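Local coordinates for hypothetical protein (Staphylococcus aureus subsp. aureus, PDB 2ETS) that is of unknown function but adopts a four-helical bundle fold and represents a novel bacterial protein family, at residues V24-Q29 and K48-H53. Residues are numbered along the deposited sequence; the frame is centred on the assembly and turned at random.
Sequences VNNMQQ and KPYTEH
Tyr50 spans the distance between two helices by reaching across to Asn26 and Met27, a worked example of how one long aromatic side chain can join helices whose backbones stand well apart. The nearest CA atoms, those of Met27 and Tyr50, are 9.9 Å apart. The bond from CA to CB is directed at segment 24-29, and with CG anti to the backbone nitrogen (chi1 -176°) the ring is sent toward helix 12-37. Farther along, the two sides of the ring have different neighbours: Tyr50 CE1 lies 3.9 Å from Asn26 ND2, whose amide plane is turned 46° from the ring, whereas Tyr50 CE2 has CG of Met27, a selenomethionine, beside it. That same Met27 CG, near the ring plane, packs at the edge 4.0 Å from Tyr50 CZ. At the tip, Tyr50 OH meets Met27 CG at 3.2 Å and Met27 CE at 3.6 Å. The hydroxyl's hydrogen-bond partner is Glu23, whose other carboxylate oxygen is hydrogen-bonded to His53, while His94 packs against the tyrosine ring. Met27 is buried and also touches Leu89 of helix 76-92, so the contact joins helices 12-37 and 43-63 beside a third, within the four-helical bundle of the DUF1798 family.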
loop_
_atom_site.group_PDB
_atom_site.type_symbol
_atom_site.label_atom_id
_atom_site.label_comp_id
_atom_site.label_asym_id
_atom_site.label_seq_id
_atom_site.Cartn_x
_atom_site.Cartn_y
_atom_site.Cartn_z
ATOM N N VAL A 24 -4.482 -1.133 1.988
ATOM C CA VAL A 24 -3.605 -2.251 2.338
ATOM C C VAL A 24 -4.418 -3.366 3.082
ATOM O O VAL A 24 -4.202 -4.570 2.874
ATOM C CB VAL A 24 -2.408 -1.731 3.146
ATOM C CG1 VAL A 24 -1.578 -2.858 3.712
ATOM C CG2 VAL A 24 -1.521 -0.823 2.257
ATOM N N ASN A 25 -5.348 -2.973 3.938
ATOM C CA ASN A 25 -6.299 -3.939 4.508
ATOM C C ASN A 25 -7.164 -4.646 3.475
ATOM O O ASN A 25 -7.384 -5.833 3.518
ATOM C CB ASN A 25 -7.190 -3.251 5.516
ATOM C CG ASN A 25 -6.453 -2.895 6.767
ATOM O OD1 ASN A 25 -5.679 -3.702 7.290
ATOM N ND2 ASN A 25 -6.673 -1.678 7.263
ATOM N N ASN A 26 -7.625 -3.906 2.511
ATOM C CA ASN A 26 -8.356 -4.476 1.422
ATOM C C ASN A 26 -7.518 -5.478 0.657
ATOM O O ASN A 26 -8.021 -6.495 0.222
ATOM C CB ASN A 26 -8.754 -3.346 0.473
ATOM C CG ASN A 26 -9.969 -3.657 -0.285
ATOM O OD1 ASN A 26 -10.940 -4.140 0.277
ATOM N ND2 ASN A 26 -9.952 -3.372 -1.584
HETATM N N MSE A 27 -6.253 -5.152 0.438
HETATM C CA MSE A 27 -5.327 -6.077 -0.233
HETATM C C MSE A 27 -5.196 -7.386 0.540
HETATM O O MSE A 27 -5.084 -8.440 -0.055
HETATM C CB MSE A 27 -3.964 -5.439 -0.397
HETATM C CG MSE A 27 -3.991 -4.267 -1.340
HETATM SE SE MSE A 27 -2.267 -3.409 -1.371
HETATM C CE MSE A 27 -2.908 -1.618 -1.719
ATOM N N GLN A 28 -5.220 -7.327 1.867
ATOM C CA GLN A 28 -5.152 -8.544 2.653
ATOM C C GLN A 28 -6.402 -9.414 2.404
ATOM O O GLN A 28 -6.305 -10.630 2.249
ATOM C CB GLN A 28 -4.998 -8.232 4.139
ATOM C CG GLN A 28 -4.695 -9.484 4.986
ATOM C CD GLN A 28 -4.347 -9.146 6.445
ATOM O OE1 GLN A 28 -4.368 -7.981 6.858
ATOM N NE2 GLN A 28 -4.039 -10.179 7.230
ATOM N N GLN A 29 -7.554 -8.791 2.308
ATOM C CA GLN A 29 -8.793 -9.543 2.078
ATOM C C GLN A 29 -8.810 -10.155 0.681
ATOM O O GLN A 29 -9.242 -11.274 0.520
ATOM C CB GLN A 29 -10.037 -8.689 2.325
ATOM C CG GLN A 29 -10.937 -9.161 3.504
ATOM C CD GLN A 29 -11.092 -10.712 3.611
ATOM O OE1 GLN A 29 -11.643 -11.374 2.714
ATOM N NE2 GLN A 29 -10.596 -11.281 4.716
ATOM N N LYS A 48 -5.838 -4.621 -13.242
ATOM C CA LYS A 48 -5.419 -3.368 -13.853
ATOM C C LYS A 48 -6.140 -2.162 -13.225
ATOM O O LYS A 48 -5.483 -1.242 -12.730
ATOM C CB LYS A 48 -5.629 -3.401 -15.383
ATOM C CG LYS A 48 -4.872 -2.314 -16.146
ATOM C CD LYS A 48 -5.146 -2.383 -17.656
ATOM C CE LYS A 48 -4.591 -1.132 -18.421
ATOM N NZ LYS A 48 -5.661 -0.148 -18.864
ATOM N N PRO A 49 -7.484 -2.177 -13.202
ATOM C CA PRO A 49 -8.165 -1.051 -12.578
ATOM C C PRO A 49 -7.784 -0.807 -11.116
ATOM O O PRO A 49 -7.655 0.336 -10.685
ATOM C CB PRO A 49 -9.655 -1.436 -12.680
ATOM C CG PRO A 49 -9.735 -2.474 -13.729
ATOM C CD PRO A 49 -8.434 -3.211 -13.654
ATOM N N TYR A 50 -7.565 -1.879 -10.369
ATOM C CA TYR A 50 -7.231 -1.758 -8.972
ATOM C C TYR A 50 -5.862 -1.124 -8.761
ATOM O O TYR A 50 -5.703 -0.186 -7.966
ATOM C CB TYR A 50 -7.251 -3.125 -8.287
ATOM C CG TYR A 50 -6.988 -2.987 -6.820
ATOM C CD1 TYR A 50 -7.961 -2.438 -5.968
ATOM C CD2 TYR A 50 -5.754 -3.316 -6.288
ATOM C CE1 TYR A 50 -7.716 -2.300 -4.599
ATOM C CE2 TYR A 50 -5.481 -3.146 -4.937
ATOM C CZ TYR A 50 -6.480 -2.668 -4.097
ATOM O OH TYR A 50 -6.213 -2.499 -2.770
ATOM N N THR A 51 -4.875 -1.650 -9.472
ATOM C CA THR A 51 -3.484 -1.141 -9.377
ATOM C C THR A 51 -3.394 0.287 -9.890
ATOM O O THR A 51 -2.673 1.094 -9.343
ATOM C CB THR A 51 -2.512 -1.997 -10.173
ATOM O OG1 THR A 51 -2.922 -2.004 -11.548
ATOM C CG2 THR A 51 -2.461 -3.402 -9.613
ATOM N N GLU A 52 -4.139 0.607 -10.928
ATOM C CA GLU A 52 -4.211 1.998 -11.382
ATOM C C GLU A 52 -4.839 2.939 -10.342
ATOM O O GLU A 52 -4.410 4.076 -10.205
ATOM C CB GLU A 52 -4.970 2.074 -12.695
ATOM C CG GLU A 52 -4.183 1.474 -13.849
ATOM C CD GLU A 52 -4.885 1.656 -15.188
ATOM O OE1 GLU A 52 -6.073 2.078 -15.203
ATOM O OE2 GLU A 52 -4.238 1.369 -16.218
ATOM N N HIS A 53 -5.835 2.469 -9.598
ATOM C CA HIS A 53 -6.436 3.288 -8.537
ATOM C C HIS A 53 -5.414 3.488 -7.409
ATOM O O HIS A 53 -5.294 4.574 -6.841
ATOM C CB HIS A 53 -7.734 2.645 -8.034
ATOM C CG HIS A 53 -8.111 3.003 -6.628
ATOM N ND1 HIS A 53 -8.706 4.201 -6.286
ATOM C CD2 HIS A 53 -8.047 2.275 -5.484
ATOM C CE1 HIS A 53 -8.945 4.214 -4.985
ATOM N NE2 HIS A 53 -8.555 3.056 -4.472
#